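Local coordinates for protein transcriptional regulator (Saccharomonospora viridis, PDB 4KWA) that probably binds DNA as a TetR-family transcriptional repressor, with a helical C-terminal domain that holds a choline ion in the crystal, at residues 51-56 against 113-118; 11-16 against 28-33. All blocks are in the same frame, centred on the assembly; numbering follows the deposited sequence.

How the contacts relate
Contact 2 closes before contact 1 opens along the chain, and their centres lie about 17 Å apart. Contact 2 joins helix 2-20 to helix 27-34 inside the N-terminal DNA-binding region. Contact 1 sets helix 48-71, which follows the predicted helix-turn-helix of residues 26-45, against helix 113-139 of the C-terminal region. Helix 48-71 also packs against helix 2-20 of contact 2: the CG2 atom of I51 lies 3.3 Å from the CB atom of A13, and L56 packs its CD2 on the W14 ring. The C-terminal domain and the DNA-binding helices are therefore in packed contact through helix 48-71, as would suit ligand-responsive repression in TetR relatives.

Contact 1 of 2, residues 51-56 against 113-118; sequences ILLEAL and PKIRDL
L53 carries the most buried surface here, and its two methyls divide the work. CD1 lies 3.7 Å from the CD1 atom of I115 and also packs on the backbone carbonyl of K114, while CD2 rests against the aliphatic CD and CE of K114, 4.1 Å from each. With CG anti to the backbone N (chi1 176°), the L53 side chain reaches across although its CB does not aim at helix 113-139. L53 and I115 lie alongside each other, pointing opposite ways. The CD1 tip of I115 is the meeting point of three leucines: L53, the CG of L52 and the CD1 of L56, the last at 3.4 Å, tighter than usual for two carbons. L56 meets I115 at about a right angle, and the L56 side chain also touches V101 and V105 of helix 94-109. The segments run nearly parallel, 11° apart with axes 10.2 Å from each other, and this pairing joins the helix that follows the predicted helix-turn-helix to the C-terminal domain, where TetR relatives bind ligands. L118 closes the seam one turn beyond I115: its CD1 lies 3.8 Å from the backbone O of L53, and its CD2 sits 4.0 Å from the CB of L56. Its side chain is about 8 Å from the bound choline ion, and it also packs on R57 and V60 farther along helix 48-71.

Contact 2 of 2, residues 11-16 against 28-33; sequences ETAWRL and HDIASE. With EDO (1,2-ethanediol), chain D.
T12 lays its CG2 methyl over the aliphatic part of E33, 3.4 Å from CG of that residue, and the two side chains overlap side by side, running in opposite senses. The methyl is anti to the backbone N, whereas OG1 turns back to bond the carbonyl of R8, which leaves an apolar branch for E33. Deeper in, I30 offers a different atom to each neighbour: its CD1 meets the CB of A13 at 4.0 Å, and its CG1 meets the CD1 of L16 at 3.8 Å. That same L16 methyl also touches the backbone O and CB of D29, while V25 borders both L16 and I30. The segment axes pass 9.7 Å apart at 123°, and the CA atoms come nearest at A13 and I30. This is the first helix of a TetR-type DNA-binding domain packing across the opening helix of the predicted helix-turn-helix; D29 accepts a hydrogen bond from the backbone N of R26 with OD2, bonding the first turn to the residue that precedes the helix. At the rim, R15 bends at chi3 (49°) and brings the edge of its guanidinium to E33. NH2 reaches OE1 of E33 at 3.3 Å in a salt bridge that is weak by length although nearly straight at 173°. A 1,2-ethanediol, probably from the crystallisation liquor, takes a firmer bond from NE of R15 to its O1 at 3.0 Å. That O1 lies 2.8 Å from OE1 of E33, and the diol's C2 touches CD2 of L16. Most of the contact is apolar, with the weak salt bridge at its rim, whose geometry may partly reflect the bound diol and crystal packing, since both side chains touch a crystal neighbour.

Contact 1 of 2, residues 51-56 against 113-118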
# COMPACT_ATOMS: atom_id res chain seq x y z
N ILE A 51 -8.56 -9.70 -18.30
CA ILE A 51 -8.01 -10.85 -17.54
C ILE A 51 -7.79 -10.42 -16.05
O ILE A 51 -8.16 -11.15 -15.12
CB ILE A 51 -6.71 -11.40 -18.12
CG1 ILE A 51 -6.95 -11.81 -19.57
CG2 ILE A 51 -6.21 -12.60 -17.26
CD1 ILE A 51 -5.72 -12.36 -20.23
N LEU A 52 -7.24 -9.22 -15.82
CA LEU A 52 -6.99 -8.74 -14.45
C LEU A 52 -8.34 -8.58 -13.70
O LEU A 52 -8.51 -9.11 -12.59
CB LEU A 52 -6.26 -7.41 -14.44
CG LEU A 52 -5.91 -6.70 -13.12
CD1 LEU A 52 -5.16 -7.64 -12.21
CD2 LEU A 52 -5.15 -5.42 -13.29
N LEU A 53 -9.31 -7.94 -14.37
CA LEU A 53 -10.57 -7.69 -13.69
C LEU A 53 -11.23 -9.03 -13.29
O LEU A 53 -11.73 -9.19 -12.16
CB LEU A 53 -11.48 -6.85 -14.59
CG LEU A 53 -12.86 -6.57 -14.08
CD1 LEU A 53 -12.72 -5.57 -12.97
CD2 LEU A 53 -13.69 -6.06 -15.28
N GLU A 54 -11.28 -9.97 -14.22
CA GLU A 54 -12.01 -11.23 -13.93
C GLU A 54 -11.26 -12.14 -12.97
O GLU A 54 -11.87 -12.91 -12.14
CB GLU A 54 -12.35 -11.93 -15.25
CG GLU A 54 -13.30 -11.13 -16.15
CD GLU A 54 -14.65 -10.80 -15.48
OE1 GLU A 54 -15.06 -11.58 -14.58
OE2 GLU A 54 -15.32 -9.78 -15.85
N ALA A 55 -9.93 -12.00 -12.99
CA ALA A 55 -9.08 -12.76 -12.05
C ALA A 55 -9.28 -12.19 -10.63
O ALA A 55 -9.38 -12.96 -9.64
CB ALA A 55 -7.56 -12.64 -12.43
N LEU A 56 -9.45 -10.90 -10.55
CA LEU A 56 -9.64 -10.26 -9.23
C LEU A 56 -11.03 -10.70 -8.71
O LEU A 56 -11.20 -11.01 -7.53
CB LEU A 56 -9.66 -8.76 -9.35
CG LEU A 56 -8.33 -8.13 -9.72
CD1 LEU A 56 -8.50 -6.68 -10.08
CD2 LEU A 56 -7.39 -8.24 -8.55
N PRO A 113 -11.54 2.45 -13.70
CA PRO A 113 -12.81 2.56 -12.91
C PRO A 113 -13.45 1.25 -12.59
O PRO A 113 -13.98 1.14 -11.49
CB PRO A 113 -13.75 3.43 -13.79
CG PRO A 113 -13.21 3.36 -15.17
CD PRO A 113 -11.72 3.00 -15.07
N LYS A 114 -13.32 0.22 -13.46
CA LYS A 114 -13.91 -1.06 -13.15
C LYS A 114 -13.10 -1.71 -12.02
O LYS A 114 -13.68 -2.27 -11.13
CB LYS A 114 -14.08 -2.01 -14.33
CG LYS A 114 -15.08 -1.48 -15.40
CD LYS A 114 -15.43 -2.49 -16.47
CE LYS A 114 -14.35 -2.75 -17.52
NZ LYS A 114 -14.86 -3.54 -18.69
N ILE A 115 -11.77 -1.63 -12.07
CA ILE A 115 -10.91 -2.15 -11.07
C ILE A 115 -11.13 -1.38 -9.76
O ILE A 115 -11.24 -2.03 -8.71
CB ILE A 115 -9.42 -2.13 -11.46
CG1 ILE A 115 -9.15 -3.00 -12.71
CG2 ILE A 115 -8.53 -2.55 -10.28
CD1 ILE A 115 -9.27 -4.46 -12.47
N ARG A 116 -11.22 -0.06 -9.83
CA ARG A 116 -11.47 0.80 -8.70
C ARG A 116 -12.78 0.40 -7.98
O ARG A 116 -12.82 0.31 -6.73
CB ARG A 116 -11.55 2.30 -9.11
CG ARG A 116 -11.49 3.25 -7.93
CD ARG A 116 -11.90 4.72 -8.15
NE ARG A 116 -11.05 5.45 -9.06
CZ ARG A 116 -11.40 5.96 -10.25
NH1 ARG A 116 -12.66 5.91 -10.71
NH2 ARG A 116 -10.48 6.59 -10.97
N ASP A 117 -13.82 0.15 -8.76
CA ASP A 117 -15.15 -0.22 -8.22
C ASP A 117 -15.11 -1.60 -7.59
O ASP A 117 -15.65 -1.82 -6.53
CB ASP A 117 -16.22 -0.24 -9.32
CG ASP A 117 -16.60 1.15 -9.83
OD1 ASP A 117 -16.08 2.15 -9.27
OD2 ASP A 117 -17.39 1.22 -10.84
N LEU A 118 -14.45 -2.56 -8.24
CA LEU A 118 -14.32 -3.84 -7.67
C LEU A 118 -13.53 -3.78 -6.37
O LEU A 118 -13.95 -4.39 -5.37
CB LEU A 118 -13.70 -4.79 -8.69
CG LEU A 118 -13.57 -6.28 -8.28
CD1 LEU A 118 -13.52 -7.17 -9.47
CD2 LEU A 118 -12.34 -6.57 -7.41

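Contact 2 of 2, residues 11-16 against 28-33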
# COMPACT_ATOMS: atom_id res chain seq x y z
N GLU A 11 -6.86 -18.76 -13.17
CA GLU A 11 -5.97 -19.26 -12.10
C GLU A 11 -4.50 -19.08 -12.44
O GLU A 11 -3.71 -18.60 -11.61
CB GLU A 11 -6.25 -20.72 -11.83
CG GLU A 11 -5.62 -21.17 -10.53
CD GLU A 11 -6.26 -22.45 -9.98
OE1 GLU A 11 -7.21 -22.95 -10.62
OE2 GLU A 11 -5.86 -22.91 -8.88
N THR A 12 -4.17 -19.40 -13.67
CA THR A 12 -2.82 -19.24 -14.21
C THR A 12 -2.44 -17.74 -14.25
O THR A 12 -1.35 -17.35 -13.73
CB THR A 12 -2.66 -19.97 -15.58
OG1 THR A 12 -2.89 -21.37 -15.42
CG2 THR A 12 -1.33 -19.77 -16.14
N ALA A 13 -3.31 -16.91 -14.86
CA ALA A 13 -3.06 -15.44 -14.89
C ALA A 13 -2.84 -14.82 -13.53
O ALA A 13 -1.91 -14.02 -13.38
CB ALA A 13 -4.14 -14.69 -15.66
N TRP A 14 -3.62 -15.22 -12.51
CA TRP A 14 -3.46 -14.69 -11.15
C TRP A 14 -2.09 -14.91 -10.56
O TRP A 14 -1.41 -13.97 -10.10
CB TRP A 14 -4.49 -15.33 -10.19
CG TRP A 14 -4.43 -14.77 -8.76
CD1 TRP A 14 -3.80 -15.32 -7.63
CD2 TRP A 14 -5.06 -13.56 -8.32
NE1 TRP A 14 -4.00 -14.46 -6.55
CE2 TRP A 14 -4.79 -13.41 -6.95
CE3 TRP A 14 -5.82 -12.60 -8.97
CZ2 TRP A 14 -5.27 -12.31 -6.20
CZ3 TRP A 14 -6.31 -11.50 -8.22
CH2 TRP A 14 -6.03 -11.38 -6.83
N ARG A 15 -1.62 -16.14 -10.72
CA ARG A 15 -0.31 -16.55 -10.24
C ARG A 15 0.86 -15.85 -10.97
O ARG A 15 1.78 -15.32 -10.32
CB ARG A 15 -0.23 -18.08 -10.29
CG ARG A 15 1.08 -18.65 -9.73
CD ARG A 15 1.16 -20.14 -9.77
NE ARG A 15 0.82 -20.78 -11.03
CZ ARG A 15 -0.38 -21.29 -11.23
NH1 ARG A 15 -1.29 -21.15 -10.27
NH2 ARG A 15 -0.70 -21.83 -12.35
N LEU A 16 0.72 -15.72 -12.29
CA LEU A 16 1.71 -15.03 -13.08
C LEU A 16 1.76 -13.52 -12.76
O LEU A 16 2.84 -12.94 -12.61
CB LEU A 16 1.48 -15.31 -14.56
CG LEU A 16 1.64 -16.73 -15.11
CD1 LEU A 16 1.39 -16.79 -16.63
CD2 LEU A 16 3.07 -17.16 -14.76
N HIS A 28 1.08 -14.86 -24.25
CA HIS A 28 1.70 -16.14 -24.61
C HIS A 28 2.29 -16.82 -23.36
O HIS A 28 2.52 -17.99 -23.39
CB HIS A 28 2.77 -16.00 -25.68
CG HIS A 28 4.12 -15.66 -25.15
ND1 HIS A 28 4.55 -14.35 -24.96
CD2 HIS A 28 5.16 -16.44 -24.76
CE1 HIS A 28 5.78 -14.35 -24.48
NE2 HIS A 28 6.17 -15.61 -24.33
N ASP A 29 2.57 -16.07 -22.30
CA ASP A 29 3.09 -16.68 -21.03
C ASP A 29 1.96 -17.53 -20.47
O ASP A 29 2.18 -18.64 -19.94
CB ASP A 29 3.45 -15.61 -20.02
CG ASP A 29 4.61 -14.79 -20.45
OD1 ASP A 29 5.56 -15.41 -20.95
OD2 ASP A 29 4.64 -13.55 -20.18
N ILE A 30 0.75 -16.99 -20.51
CA ILE A 30 -0.41 -17.75 -20.05
C ILE A 30 -0.69 -18.96 -20.94
O ILE A 30 -0.83 -20.10 -20.46
CB ILE A 30 -1.65 -16.87 -19.96
CG1 ILE A 30 -1.37 -15.74 -19.04
CG2 ILE A 30 -2.83 -17.60 -19.36
CD1 ILE A 30 -2.30 -14.53 -19.16
N ALA A 31 -0.65 -18.75 -22.25
CA ALA A 31 -0.95 -19.80 -23.23
C ALA A 31 0.09 -20.93 -23.14
O ALA A 31 -0.30 -22.10 -23.20
CB ALA A 31 -1.01 -19.23 -24.60
N SER A 32 1.37 -20.58 -22.93
CA SER A 32 2.44 -21.59 -22.79
C SER A 32 2.28 -22.46 -21.56
O SER A 32 2.56 -23.67 -21.54
CB SER A 32 3.81 -20.90 -22.64
OG SER A 32 4.21 -20.46 -23.91
N GLU A 33 1.93 -21.83 -20.49
CA GLU A 33 1.78 -22.51 -19.24
C GLU A 33 0.67 -23.52 -19.28
O GLU A 33 0.73 -24.58 -18.63
CB GLU A 33 1.46 -21.47 -18.21
CG GLU A 33 1.14 -21.98 -16.83
CD GLU A 33 2.12 -21.61 -15.80
OE1 GLU A 33 1.70 -21.83 -14.65
OE2 GLU A 33 3.24 -21.13 -16.13
C1 EDO D . 4.27 -19.91 -11.77
O1 EDO D . 3.25 -20.56 -12.71
C2 EDO D . 4.31 -18.38 -11.75
O2 EDO D . 5.52 -17.60 -12.10